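Local atomic coordinates of RNA pseudouridylate synthase domain-containing protein 4 (Homo sapiens, PDB entry 5UBA), a protein that catalyses the isomerisation of uridine to pseudouridine in mitochondrial RNAs, including the 16S ribosomal RNA that must be modified to assemble a functional mitochondrial ribosome. Residues 212-217 and 246-251; 114-119 and 186-191; 89-94 and 269-274; 39-44 and 80-85. One frame throughout, in Å; residues are numbered along the deposited sequence.

In the fold
From the N terminus, contact 4 closes first, joining the end of strand 36-41 to the loop 80-85. Contact 3 opens right after it, at strand 89-93, and closes only at 269-274. The long excursion between holds contact 2 and then contact 1, one finished before the other begins, and no two contacts cross. Strand 89-93 adjoins 36-41 in the four-stranded sheet, so contacts 3 and 4 share it. Contact 2 pairs strands of the mixed sheet, whose 269-272 strand belongs to contact 3. Contact 1 hangs on contact 2 through Leu214 N and Ile118 O, 2.8 Å apart, and its Pro249 packs on Tyr43 of contact 4.

Contact 1: 212-217 and 246-251; sequences PILGDH and RYIPLH. With CA (calcium ion), chain E.
The carbonyl oxygen of Leu214 is shared by two weak hydrogen bonds from His251, one from the backbone N at 3.1 Å and one from the ring ND1 at 3.4 Å. Leu214 and Gly215 are the central residues of a type II beta turn, Ile213 to Asp216, that sits against residues 248-251, which run extended. The N-H of His251 ND1 is shared between two acceptors, Leu214 O and, also weakly, Pro249 O at 2.8 Å, while its NE2 bonds to Ser282. With CG anti to its own backbone N (chi1 180°), Leu214 lays CD2 over the middle of the His251 ring, 3.7 Å from the centroid, a CH-pi contact. At Gly215 the chains come so near that CA lies 3.4 Å from Pro249 O, and a side chain would strike that oxygen. The stronger bond is farther along: His217 NE2 donates to Ile248 O at 3.0 Å and 155°, in the carbonyl plane, while its ND1 bonds to Gln228 N. Were an alanine here instead of His217, Ile248 O and Gln228 N would probably both lose their partner, and the loop could shift near the calcium ion. That ion is held by the backbone O of His217 with those of Ser220, Asn223 and Ala226, and by a water. Leu250 CD1 touches both Ile213 CG2 and Asp216 CB, 3.5 Å from the latter.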
loop_
_atom_site.group_PDB
_atom_site.type_symbol
_atom_site.label_atom_id
_atom_site.label_comp_id
_atom_site.label_asym_id
_atom_site.label_seq_id
_atom_site.Cartn_x
_atom_site.Cartn_y
_atom_site.Cartn_z
ATOM N N PRO A 212 3.551 -8.317 10.961
ATOM C CA PRO A 212 3.936 -7.977 9.586
ATOM C C PRO A 212 2.877 -8.377 8.578
ATOM O O PRO A 212 2.121 -9.333 8.759
ATOM C CB PRO A 212 5.221 -8.760 9.351
ATOM C CG PRO A 212 5.158 -9.879 10.329
ATOM C CD PRO A 212 4.378 -9.396 11.521
ATOM N N ILE A 213 2.827 -7.631 7.488
ATOM C CA ILE A 213 1.911 -7.983 6.414
ATOM C C ILE A 213 2.309 -9.325 5.806
ATOM O O ILE A 213 3.509 -9.614 5.662
ATOM C CB ILE A 213 1.917 -6.860 5.356
ATOM C CG1 ILE A 213 1.422 -5.546 5.983
ATOM C CG2 ILE A 213 1.082 -7.225 4.144
ATOM C CD1 ILE A 213 1.426 -4.387 5.033
ATOM N N LEU A 214 1.305 -10.120 5.434
ATOM C CA LEU A 214 1.508 -11.389 4.757
ATOM C C LEU A 214 2.294 -11.140 3.466
ATOM O O LEU A 214 1.903 -10.282 2.664
ATOM C CB LEU A 214 0.182 -12.053 4.419
ATOM C CG LEU A 214 0.244 -13.399 3.691
ATOM C CD1 LEU A 214 0.935 -14.472 4.517
ATOM C CD2 LEU A 214 -1.163 -13.838 3.341
ATOM N N GLY A 215 3.405 -11.848 3.296
ATOM C CA GLY A 215 4.246 -11.656 2.134
ATOM C C GLY A 215 5.326 -10.631 2.289
ATOM O O GLY A 215 6.065 -10.413 1.362
ATOM N N ASP A 216 5.427 -9.989 3.459
ATOM C CA ASP A 216 6.445 -8.974 3.659
ATOM C C ASP A 216 7.767 -9.607 4.102
ATOM O O ASP A 216 8.132 -9.554 5.264
ATOM C CB ASP A 216 6.000 -7.892 4.649
ATOM C CG ASP A 216 6.823 -6.642 4.515
ATOM O OD1 ASP A 216 7.939 -6.698 3.937
ATOM O OD2 ASP A 216 6.329 -5.564 4.918
ATOM N N HIS A 217 8.464 -10.165 3.135
ATOM C CA HIS A 217 9.731 -10.828 3.440
ATOM C C HIS A 217 10.740 -9.842 3.993
ATOM O O HIS A 217 11.442 -10.146 5.007
ATOM C CB HIS A 217 10.215 -11.569 2.204
ATOM C CG HIS A 217 9.148 -12.432 1.638
ATOM N ND1 HIS A 217 8.589 -13.459 2.357
ATOM C CD2 HIS A 217 8.423 -12.328 0.501
ATOM C CE1 HIS A 217 7.620 -14.009 1.650
ATOM N NE2 HIS A 217 7.479 -13.321 0.528
ATOM N N ARG A 246 8.598 -17.876 0.174
ATOM C CA ARG A 246 9.287 -16.766 -0.479
ATOM C C ARG A 246 8.574 -16.167 -1.692
ATOM O O ARG A 246 8.843 -15.030 -2.066
ATOM C CB ARG A 246 10.715 -17.144 -0.860
ATOM C CG ARG A 246 10.805 -18.212 -1.927
ATOM C CD ARG A 246 12.209 -18.824 -1.972
ATOM N NE ARG A 246 13.216 -17.900 -2.500
ATOM C CZ ARG A 246 14.501 -18.202 -2.728
ATOM N NH1 ARG A 246 14.975 -19.428 -2.476
ATOM N NH2 ARG A 246 15.312 -17.282 -3.233
ATOM N N TYR A 247 7.672 -16.944 -2.303
ATOM C CA TYR A 247 6.921 -16.505 -3.473
ATOM C C TYR A 247 5.556 -15.928 -3.149
ATOM O O TYR A 247 4.817 -15.529 -4.062
ATOM C CB TYR A 247 6.797 -17.640 -4.504
ATOM C CG TYR A 247 8.144 -18.292 -4.774
ATOM C CD1 TYR A 247 9.213 -17.562 -5.232
ATOM C CD2 TYR A 247 8.329 -19.659 -4.542
ATOM C CE1 TYR A 247 10.452 -18.160 -5.477
ATOM C CE2 TYR A 247 9.567 -20.252 -4.746
ATOM C CZ TYR A 247 10.606 -19.511 -5.224
ATOM O OH TYR A 247 11.855 -20.088 -5.427
ATOM N N ILE A 248 5.206 -15.875 -1.870
ATOM C CA ILE A 248 3.966 -15.243 -1.455
ATOM C C ILE A 248 4.127 -13.723 -1.702
ATOM O O ILE A 248 5.098 -13.131 -1.228
ATOM C CB ILE A 248 3.663 -15.475 0.031
ATOM C CG1 ILE A 248 3.414 -16.964 0.299
ATOM C CG2 ILE A 248 2.465 -14.669 0.508
ATOM C CD1 ILE A 248 3.458 -17.340 1.748
ATOM N N PRO A 249 3.170 -13.123 -2.427
ATOM C CA PRO A 249 3.231 -11.669 -2.638
ATOM C C PRO A 249 2.852 -10.882 -1.395
ATOM O O PRO A 249 2.124 -11.372 -0.531
ATOM C CB PRO A 249 2.188 -11.416 -3.702
ATOM C CG PRO A 249 1.180 -12.478 -3.462
ATOM C CD PRO A 249 1.990 -13.691 -3.095
ATOM N N LEU A 250 3.317 -9.649 -1.324
ATOM C CA LEU A 250 2.776 -8.720 -0.318
ATOM C C LEU A 250 1.265 -8.572 -0.490
ATOM O O LEU A 250 0.758 -8.591 -1.607
ATOM C CB LEU A 250 3.436 -7.363 -0.464
ATOM C CG LEU A 250 3.231 -6.391 0.696
ATOM C CD1 LEU A 250 4.000 -6.806 1.951
ATOM C CD2 LEU A 250 3.655 -5.011 0.229
ATOM N N HIS A 251 0.543 -8.458 0.632
ATOM C CA HIS A 251 -0.905 -8.274 0.668
ATOM C C HIS A 251 -1.211 -6.888 1.229
ATOM O O HIS A 251 -1.649 -6.740 2.373
ATOM C CB HIS A 251 -1.596 -9.359 1.500
ATOM C CG HIS A 251 -1.612 -10.705 0.842
ATOM N ND1 HIS A 251 -0.462 -11.394 0.528
ATOM C CD2 HIS A 251 -2.643 -11.486 0.474
ATOM C CE1 HIS A 251 -0.800 -12.553 -0.029
ATOM N NE2 HIS A 251 -2.113 -12.618 -0.094
HETATM CA CA CA E . 12.513 -11.624 6.391
HETATM O O HOH W 1 12.238 -13.661 7.480
#

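Contact 2: 114-119 and 186-191; sequences KYWAIT and SALVEL
Trp116 sets the pyrrole edge of its indole against the extended side chain of Glu190, and NE1 donates to OE2 at 2.9 Å. The bond is nearly straight, 170°; OE2 lies in the ring plane and is met on its anti side, with ring and carboxylate planes 34° apart. Glu190 CG, anti to its backbone N, lies 3.9 Å from Trp116 CD1, so the aliphatic part of the chain packs there as well. Leu188 CD2 stands over one face of the indole near its rim, and Arg255 adds a cation-pi contact. Trp116 and Glu190 form a non-hydrogen-bonded pair between antiparallel strands of the mixed sheet of this RluA-family pseudouridine synthase domain. On either side, Tyr115 with Leu191 and Ala117 with Val189 are hydrogen-bonded pairs; Tyr115 N reaches Leu191 O at 2.8 Å, and Val189 N reaches Ala117 O at 2.8 Å. The sheet face bearing those residues is largely apolar: Ala117 CB meets Leu191 CD1 at 3.9 Å, and helix 200-209 lies on it through Leu201 and Leu205. Farther along, Thr119 CG2 touches Val189 CG2 at 3.8 Å, the side chains crossing at about a right angle, while its OG1 turns to His121 O.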
loop_
_atom_site.group_PDB
_atom_site.type_symbol
_atom_site.label_atom_id
_atom_site.label_comp_id
_atom_site.label_asym_id
_atom_site.label_seq_id
_atom_site.Cartn_x
_atom_site.Cartn_y
_atom_site.Cartn_z
ATOM N N LYS A 114 -7.171 4.984 2.630
ATOM C CA LYS A 114 -7.416 3.736 3.370
ATOM C C LYS A 114 -6.790 2.563 2.634
ATOM O O LYS A 114 -6.968 2.437 1.429
ATOM C CB LYS A 114 -8.906 3.457 3.521
ATOM C CG LYS A 114 -9.721 4.530 4.231
ATOM C CD LYS A 114 -9.347 4.652 5.698
ATOM C CE LYS A 114 -10.361 5.516 6.433
ATOM N NZ LYS A 114 -10.144 5.585 7.905
ATOM N N TYR A 115 -6.088 1.716 3.374
ATOM C CA TYR A 115 -5.457 0.528 2.834
ATOM C C TYR A 115 -5.979 -0.665 3.581
ATOM O O TYR A 115 -6.343 -0.557 4.746
ATOM C CB TYR A 115 -3.956 0.580 2.979
ATOM C CG TYR A 115 -3.256 1.609 2.138
ATOM C CD1 TYR A 115 -3.345 2.948 2.457
ATOM C CD2 TYR A 115 -2.432 1.215 1.086
ATOM C CE1 TYR A 115 -2.677 3.904 1.711
ATOM C CE2 TYR A 115 -1.766 2.157 0.324
ATOM C CZ TYR A 115 -1.875 3.486 0.664
ATOM O OH TYR A 115 -1.197 4.435 -0.091
ATOM N N TRP A 116 -6.029 -1.795 2.908
ATOM C CA TRP A 116 -6.342 -3.070 3.552
ATOM C C TRP A 116 -5.127 -3.958 3.441
ATOM O O TRP A 116 -4.496 -4.061 2.375
ATOM C CB TRP A 116 -7.533 -3.740 2.886
ATOM C CG TRP A 116 -8.873 -3.155 3.260
ATOM C CD1 TRP A 116 -9.141 -1.999 3.954
ATOM C CD2 TRP A 116 -10.133 -3.728 2.952
ATOM N NE1 TRP A 116 -10.506 -1.821 4.077
ATOM C CE2 TRP A 116 -11.135 -2.868 3.462
ATOM C CE3 TRP A 116 -10.517 -4.890 2.283
ATOM C CZ2 TRP A 116 -12.491 -3.142 3.327
ATOM C CZ3 TRP A 116 -11.879 -5.166 2.162
ATOM C CH2 TRP A 116 -12.841 -4.307 2.690
ATOM N N ALA A 117 -4.809 -4.658 4.541
ATOM C CA ALA A 117 -3.699 -5.592 4.583
ATOM C C ALA A 117 -4.098 -6.838 5.337
ATOM O O ALA A 117 -4.912 -6.789 6.250
ATOM C CB ALA A 117 -2.493 -4.982 5.246
ATOM N N ILE A 118 -3.519 -7.961 4.945
ATOM C CA ILE A 118 -3.567 -9.166 5.784
ATOM C C ILE A 118 -2.290 -9.214 6.560
ATOM O O ILE A 118 -1.202 -9.072 5.999
ATOM C CB ILE A 118 -3.694 -10.445 4.950
ATOM C CG1 ILE A 118 -4.995 -10.417 4.163
ATOM C CG2 ILE A 118 -3.618 -11.682 5.876
ATOM C CD1 ILE A 118 -5.201 -11.666 3.321
ATOM N N THR A 119 -2.416 -9.419 7.870
ATOM C CA THR A 119 -1.276 -9.488 8.765
ATOM C C THR A 119 -1.153 -10.864 9.347
ATOM O O THR A 119 -2.132 -11.582 9.515
ATOM C CB THR A 119 -1.327 -8.449 9.917
ATOM O OG1 THR A 119 -2.485 -8.672 10.728
ATOM C CG2 THR A 119 -1.380 -7.037 9.345
ATOM N N SER A 186 -4.349 -14.621 12.249
ATOM C CA SER A 186 -4.306 -13.720 11.089
ATOM C C SER A 186 -5.289 -12.601 11.305
ATOM O O SER A 186 -6.281 -12.779 12.030
ATOM C CB SER A 186 -4.743 -14.455 9.806
ATOM O OG SER A 186 -3.948 -15.589 9.549
ATOM N N ALA A 187 -5.069 -11.459 10.643
ATOM C CA ALA A 187 -6.062 -10.413 10.610
ATOM C C ALA A 187 -6.175 -9.701 9.266
ATOM O O ALA A 187 -5.198 -9.628 8.530
ATOM C CB ALA A 187 -5.796 -9.406 11.694
ATOM N N LEU A 188 -7.376 -9.233 8.949
ATOM C CA LEU A 188 -7.598 -8.236 7.900
ATOM C C LEU A 188 -7.643 -6.900 8.622
ATOM O O LEU A 188 -8.482 -6.733 9.536
ATOM C CB LEU A 188 -8.904 -8.495 7.164
ATOM C CG LEU A 188 -9.316 -7.438 6.133
ATOM C CD1 LEU A 188 -8.274 -7.280 5.032
ATOM C CD2 LEU A 188 -10.699 -7.756 5.558
ATOM N N VAL A 189 -6.781 -5.968 8.225
ATOM C CA VAL A 189 -6.596 -4.722 8.954
ATOM C C VAL A 189 -6.770 -3.541 8.002
ATOM O O VAL A 189 -6.162 -3.524 6.929
ATOM C CB VAL A 189 -5.202 -4.633 9.614
ATOM C CG1 VAL A 189 -5.065 -3.389 10.491
ATOM C CG2 VAL A 189 -4.879 -5.900 10.413
ATOM N N GLU A 190 -7.594 -2.573 8.411
ATOM C CA GLU A 190 -7.724 -1.303 7.701
ATOM C C GLU A 190 -6.711 -0.324 8.268
ATOM O O GLU A 190 -6.592 -0.163 9.489
ATOM C CB GLU A 190 -9.146 -0.748 7.833
ATOM C CG GLU A 190 -9.435 0.455 6.930
ATOM C CD GLU A 190 -10.948 0.719 6.716
ATOM O OE1 GLU A 190 -11.517 1.367 7.641
ATOM O OE2 GLU A 190 -11.598 0.320 5.664
ATOM N N LEU A 191 -5.958 0.314 7.383
ATOM C CA LEU A 191 -4.887 1.226 7.754
ATOM C C LEU A 191 -5.134 2.575 7.131
ATOM O O LEU A 191 -5.521 2.655 5.956
ATOM C CB LEU A 191 -3.583 0.682 7.204
ATOM C CG LEU A 191 -3.242 -0.755 7.627
ATOM C CD1 LEU A 191 -2.229 -1.380 6.711
ATOM C CD2 LEU A 191 -2.767 -0.717 9.060
#

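Contact 3: 89-94 and 269-274; sequences VMVLAW and LNLVCK
Val89 buries the most surface of any residue here, because its two methyl groups meet different residues of the 269-274 segment. CG2, anti to the carbonyl carbon, meets Cys273 CB at 3.5 Å, the tightest approach across the contact, whereas CG1, anti to the backbone N (chi1 -179°), reaches Leu271 CB at 4.1 Å. The Val89 and Leu271 side chains cross at about a right angle. Leu271, second in buried area, spans two valines: its CB lies by Val89, and the CD1 branch goes on to Val91 CG2 at 4.0 Å. Cys273 completes the trio with its CB. The contact is apolar packing, led by side chains, and the geometry explains why: the axes of strands 89-93 and 269-272 come no nearer than 8.1 Å and run 133° apart, too far and too oblique to pair as sheet neighbours. The strands belong to different sheets, 89-93 to the four-stranded antiparallel one and 269-272 to the mixed one, so the contact joins the two sheets where they meet, Val89 also bonding through its backbone to Ala254 of strand 252-259. Leu257 of that strand, the partner of 269-272, packs on Val89 and Val91. Val38 of strand 36-41 also touches Val89, and Asn40 touches Cys273. Alternation along the strand sends Leu92 the other way, to Leu64 of helix 57-69, and Met90 to Ile57 of that helix.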
loop_
_atom_site.group_PDB
_atom_site.type_symbol
_atom_site.label_atom_id
_atom_site.label_comp_id
_atom_site.label_asym_id
_atom_site.label_seq_id
_atom_site.Cartn_x
_atom_site.Cartn_y
_atom_site.Cartn_z
ATOM N N VAL A 89 -6.154 1.803 -5.804
ATOM C CA VAL A 89 -6.611 3.105 -6.316
ATOM C C VAL A 89 -5.458 4.050 -6.621
ATOM O O VAL A 89 -4.625 4.356 -5.769
ATOM C CB VAL A 89 -7.556 3.823 -5.312
ATOM C CG1 VAL A 89 -8.014 5.161 -5.906
ATOM C CG2 VAL A 89 -8.782 3.000 -4.990
ATOM N N MET A 90 -5.421 4.524 -7.862
ATOM C CA MET A 90 -4.386 5.468 -8.290
ATOM C C MET A 90 -5.007 6.510 -9.228
ATOM O O MET A 90 -5.563 6.170 -10.279
ATOM C CB MET A 90 -3.205 4.745 -8.941
ATOM C CG MET A 90 -2.066 5.669 -9.314
ATOM S SD MET A 90 -0.710 4.710 -9.996
ATOM C CE MET A 90 0.389 6.046 -10.448
ATOM N N VAL A 91 -4.881 7.778 -8.833
ATOM C CA VAL A 91 -5.479 8.911 -9.523
ATOM C C VAL A 91 -4.467 9.546 -10.495
ATOM O O VAL A 91 -3.339 9.853 -10.132
ATOM C CB VAL A 91 -5.925 9.996 -8.510
ATOM C CG1 VAL A 91 -6.510 11.195 -9.225
ATOM C CG2 VAL A 91 -6.920 9.436 -7.510
ATOM N N LEU A 92 -4.918 9.697 -11.733
ATOM C CA LEU A 92 -4.187 10.399 -12.780
ATOM C C LEU A 92 -5.025 11.592 -13.214
ATOM O O LEU A 92 -6.237 11.583 -13.087
ATOM C CB LEU A 92 -4.000 9.475 -13.992
ATOM C CG LEU A 92 -3.365 8.119 -13.727
ATOM C CD1 LEU A 92 -3.340 7.251 -14.990
ATOM C CD2 LEU A 92 -1.973 8.288 -13.192
ATOM N N ALA A 93 -4.361 12.635 -13.731
ATOM C CA ALA A 93 -5.050 13.828 -14.215
ATOM C C ALA A 93 -4.679 14.176 -15.648
ATOM O O ALA A 93 -3.517 14.067 -16.025
ATOM C CB ALA A 93 -4.723 15.015 -13.343
ATOM N N TRP A 94 -5.656 14.666 -16.374
ATOM C CA TRP A 94 -5.435 15.137 -17.750
ATOM C C TRP A 94 -4.558 16.395 -17.836
ATOM O O TRP A 94 -3.693 16.491 -18.707
ATOM C CB TRP A 94 -6.794 15.431 -18.385
ATOM C CG TRP A 94 -7.560 14.217 -18.700
ATOM C CD1 TRP A 94 -8.727 13.796 -18.143
ATOM C CD2 TRP A 94 -7.209 13.245 -19.690
ATOM N NE1 TRP A 94 -9.119 12.602 -18.717
ATOM C CE2 TRP A 94 -8.199 12.241 -19.660
ATOM C CE3 TRP A 94 -6.137 13.117 -20.580
ATOM C CZ2 TRP A 94 -8.162 11.118 -20.518
ATOM C CZ3 TRP A 94 -6.109 12.011 -21.436
ATOM C CH2 TRP A 94 -7.108 11.034 -21.383
ATOM N N LEU A 269 -15.083 13.174 -3.743
ATOM C CA LEU A 269 -14.980 12.026 -4.611
ATOM C C LEU A 269 -14.494 10.854 -3.747
ATOM O O LEU A 269 -13.428 10.942 -3.166
ATOM C CB LEU A 269 -13.998 12.318 -5.737
ATOM C CG LEU A 269 -13.895 11.279 -6.848
ATOM C CD1 LEU A 269 -15.246 10.856 -7.403
ATOM C CD2 LEU A 269 -13.010 11.830 -7.952
ATOM N N ASN A 270 -15.290 9.795 -3.667
ATOM C CA ASN A 270 -15.062 8.669 -2.775
ATOM C C ASN A 270 -14.807 7.449 -3.644
ATOM O O ASN A 270 -15.733 6.849 -4.183
ATOM C CB ASN A 270 -16.290 8.495 -1.879
ATOM C CG ASN A 270 -16.107 7.423 -0.822
ATOM O OD1 ASN A 270 -15.476 6.389 -1.057
ATOM N ND2 ASN A 270 -16.698 7.658 0.362
ATOM N N LEU A 271 -13.530 7.101 -3.791
ATOM C CA LEU A 271 -13.069 6.100 -4.759
ATOM C C LEU A 271 -12.744 4.824 -4.025
ATOM O O LEU A 271 -11.990 4.855 -3.038
ATOM C CB LEU A 271 -11.806 6.612 -5.459
ATOM C CG LEU A 271 -11.983 7.928 -6.233
ATOM C CD1 LEU A 271 -10.668 8.610 -6.502
ATOM C CD2 LEU A 271 -12.697 7.748 -7.565
ATOM N N VAL A 272 -13.307 3.697 -4.456
ATOM C CA VAL A 272 -13.038 2.411 -3.813
ATOM C C VAL A 272 -12.722 1.372 -4.877
ATOM O O VAL A 272 -13.394 1.348 -5.915
ATOM C CB VAL A 272 -14.221 1.955 -2.939
ATOM C CG1 VAL A 272 -13.999 0.542 -2.381
ATOM C CG2 VAL A 272 -14.453 2.953 -1.811
ATOM N N CYS A 273 -11.727 0.515 -4.599
ATOM C CA CYS A 273 -11.228 -0.511 -5.523
ATOM C C CYS A 273 -11.405 -1.903 -4.932
ATOM O O CYS A 273 -10.991 -2.166 -3.794
ATOM C CB CYS A 273 -9.732 -0.284 -5.834
ATOM S SG CYS A 273 -9.113 -1.309 -7.163
ATOM N N LYS A 274 -11.969 -2.811 -5.737
ATOM C CA LYS A 274 -12.025 -4.223 -5.375
ATOM C C LYS A 274 -10.658 -4.771 -5.010
ATOM O O LYS A 274 -9.622 -4.367 -5.555
ATOM C CB LYS A 274 -12.569 -5.075 -6.549
ATOM C CG LYS A 274 -11.653 -5.162 -7.753
ATOM C CD LYS A 274 -12.241 -5.957 -8.916
ATOM C CE LYS A 274 -11.316 -5.933 -10.126
ATOM N NZ LYS A 274 -9.962 -6.489 -9.846
#

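Contact 4: 39-44 and 80-85; sequences INKPYG and HRLDKE
Residues 41-44, leaving strand 36-41, and residues 82-85 run 40° apart and converge to 4.8 Å between the CA atoms of Gly44 and Lys84. There Gly44 N donates to Lys84 O at 2.8 Å. The same oxygen is met from the opposite face of its carbonyl plane by Lys41 NZ at 3.0 Å, a donor standing well above that plane. Lys41 starts extended and then bends at chi3 (78°) and chi4 (58°), which curls its ammonium group back beneath its own strand end to bond Pro42 O at 3.0 Å. A further bond from Lys41 NZ to Asp83 O is long and weak, and Thr86 O and Leu45 O are acceptors as well. Within the bend, Lys41 CE packs on Leu82 CB at 3.8 Å. At the other end, the stem of Lys84 runs along Gly44, and the Tyr43 ring lies beside Glu85 with its CE1 3.3 Å from Glu85 O; the approach of the Tyr43 hydroxyl to the Glu85 carboxylate is modelled too close and is doubtful. With a methionine in place of Lys41, the carbonyls of Lys84 and Pro42 would probably lose this donor, leaving the 83-85 backbone less firmly tied to the strand end. His80 to Asp83 is the H-R-L-D signature of the RluA family, in which the aspartate is, by similarity, the catalytic residue. The ammonium group of Lys41 bonds main-chain oxygens, while Asp83, whose CB points away from the 39-44 segment, pairs its carboxylate with Lys198.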
loop_
_atom_site.group_PDB
_atom_site.type_symbol
_atom_site.label_atom_id
_atom_site.label_comp_id
_atom_site.label_asym_id
_atom_site.label_seq_id
_atom_site.Cartn_x
_atom_site.Cartn_y
_atom_site.Cartn_z
ATOM N N ILE A 39 -7.254 4.659 -11.975
ATOM C CA ILE A 39 -6.926 3.281 -12.344
ATOM C C ILE A 39 -6.785 2.390 -11.108
ATOM O O ILE A 39 -6.704 2.859 -9.971
ATOM C CB ILE A 39 -5.659 3.190 -13.213
ATOM C CG1 ILE A 39 -4.430 3.663 -12.464
ATOM C CG2 ILE A 39 -5.843 3.970 -14.506
ATOM C CD1 ILE A 39 -3.139 3.407 -13.194
ATOM N N ASN A 40 -6.751 1.093 -11.381
ATOM C CA ASN A 40 -6.467 0.060 -10.419
ATOM C C ASN A 40 -5.066 -0.455 -10.722
ATOM O O ASN A 40 -4.845 -1.211 -11.706
ATOM C CB ASN A 40 -7.533 -1.022 -10.532
ATOM C CG ASN A 40 -7.258 -2.213 -9.648
ATOM O OD1 ASN A 40 -6.269 -2.249 -8.935
ATOM N ND2 ASN A 40 -8.152 -3.199 -9.699
ATOM N N LYS A 41 -4.085 -0.011 -9.942
ATOM C CA LYS A 41 -2.704 -0.346 -10.240
ATOM C C LYS A 41 -2.465 -1.830 -9.963
ATOM O O LYS A 41 -2.770 -2.299 -8.877
ATOM C CB LYS A 41 -1.691 0.489 -9.439
ATOM C CG LYS A 41 -0.263 0.356 -9.963
ATOM C CD LYS A 41 0.804 0.989 -9.094
ATOM C CE LYS A 41 1.183 0.180 -7.896
ATOM N NZ LYS A 41 1.700 -1.217 -8.143
ATOM N N PRO A 42 -1.952 -2.562 -10.952
ATOM C CA PRO A 42 -1.680 -3.984 -10.684
ATOM C C PRO A 42 -0.479 -4.237 -9.795
ATOM O O PRO A 42 0.449 -3.417 -9.692
ATOM C CB PRO A 42 -1.464 -4.586 -12.085
ATOM C CG PRO A 42 -1.168 -3.453 -12.954
ATOM C CD PRO A 42 -1.731 -2.201 -12.357
ATOM N N TYR A 43 -0.508 -5.410 -9.152
ATOM C CA TYR A 43 0.575 -5.872 -8.348
ATOM C C TYR A 43 1.877 -5.948 -9.133
ATOM O O TYR A 43 1.914 -6.485 -10.254
ATOM C CB TYR A 43 0.262 -7.243 -7.752
ATOM C CG TYR A 43 1.356 -7.742 -6.836
ATOM C CD1 TYR A 43 1.423 -7.323 -5.516
ATOM C CD2 TYR A 43 2.378 -8.578 -7.311
ATOM C CE1 TYR A 43 2.438 -7.737 -4.668
ATOM C CE2 TYR A 43 3.386 -8.999 -6.462
ATOM C CZ TYR A 43 3.409 -8.572 -5.147
ATOM O OH TYR A 43 4.389 -8.970 -4.275
ATOM N N GLY A 44 2.913 -5.359 -8.569
ATOM C CA GLY A 44 4.258 -5.499 -9.108
ATOM C C GLY A 44 4.655 -4.423 -10.108
ATOM O O GLY A 44 5.807 -4.395 -10.526
ATOM N N HIS A 80 0.001 11.173 -7.368
ATOM C CA HIS A 80 0.511 10.572 -6.143
ATOM C C HIS A 80 1.128 9.237 -6.514
ATOM O O HIS A 80 0.964 8.756 -7.640
ATOM C CB HIS A 80 -0.598 10.387 -5.102
ATOM C CG HIS A 80 -1.650 9.410 -5.501
ATOM N ND1 HIS A 80 -1.891 8.258 -4.774
ATOM C CD2 HIS A 80 -2.550 9.422 -6.516
ATOM C CE1 HIS A 80 -2.907 7.614 -5.323
ATOM N NE2 HIS A 80 -3.293 8.271 -6.405
ATOM N N ARG A 81 1.830 8.638 -5.576
ATOM C CA ARG A 81 2.558 7.405 -5.880
ATOM C C ARG A 81 2.053 6.265 -5.009
ATOM O O ARG A 81 1.537 6.483 -3.912
ATOM C CB ARG A 81 4.077 7.632 -5.725
ATOM C CG ARG A 81 4.656 7.532 -4.317
ATOM C CD ARG A 81 4.050 8.509 -3.332
ATOM N N LEU A 82 2.155 5.062 -5.552
ATOM C CA LEU A 82 1.983 3.809 -4.832
ATOM C C LEU A 82 3.233 3.002 -5.055
ATOM O O LEU A 82 3.843 3.089 -6.118
ATOM C CB LEU A 82 0.811 2.995 -5.385
ATOM C CG LEU A 82 -0.611 3.490 -5.181
ATOM C CD1 LEU A 82 -1.590 2.483 -5.762
ATOM C CD2 LEU A 82 -0.899 3.774 -3.717
ATOM N N ASP A 83 3.627 2.208 -4.068
ATOM C CA ASP A 83 4.754 1.300 -4.222
ATOM C C ASP A 83 4.455 0.142 -5.159
ATOM O O ASP A 83 3.295 -0.202 -5.406
ATOM C CB ASP A 83 5.210 0.788 -2.842
ATOM C CG ASP A 83 5.794 1.885 -1.976
ATOM O OD1 ASP A 83 6.447 2.828 -2.498
ATOM O OD2 ASP A 83 5.645 1.781 -0.747
ATOM N N LYS A 84 5.513 -0.470 -5.660
ATOM C CA LYS A 84 5.418 -1.545 -6.651
ATOM C C LYS A 84 4.516 -2.690 -6.213
ATOM O O LYS A 84 3.712 -3.156 -6.979
ATOM C CB LYS A 84 6.832 -2.072 -6.950
ATOM C CG LYS A 84 6.950 -3.202 -7.943
ATOM C CD LYS A 84 8.353 -3.799 -7.928
ATOM C CE LYS A 84 8.570 -4.756 -9.094
ATOM N NZ LYS A 84 10.000 -5.136 -9.187
ATOM N N GLU A 85 4.663 -3.135 -4.968
ATOM C CA GLU A 85 3.877 -4.261 -4.479
ATOM C C GLU A 85 2.535 -3.883 -3.871
ATOM O O GLU A 85 1.835 -4.745 -3.358
ATOM C CB GLU A 85 4.667 -5.081 -3.455
ATOM C CG GLU A 85 5.710 -6.022 -4.038
ATOM C CD GLU A 85 6.098 -7.066 -2.991
ATOM O OE1 GLU A 85 6.811 -6.724 -2.048
ATOM O OE2 GLU A 85 5.626 -8.217 -3.084
#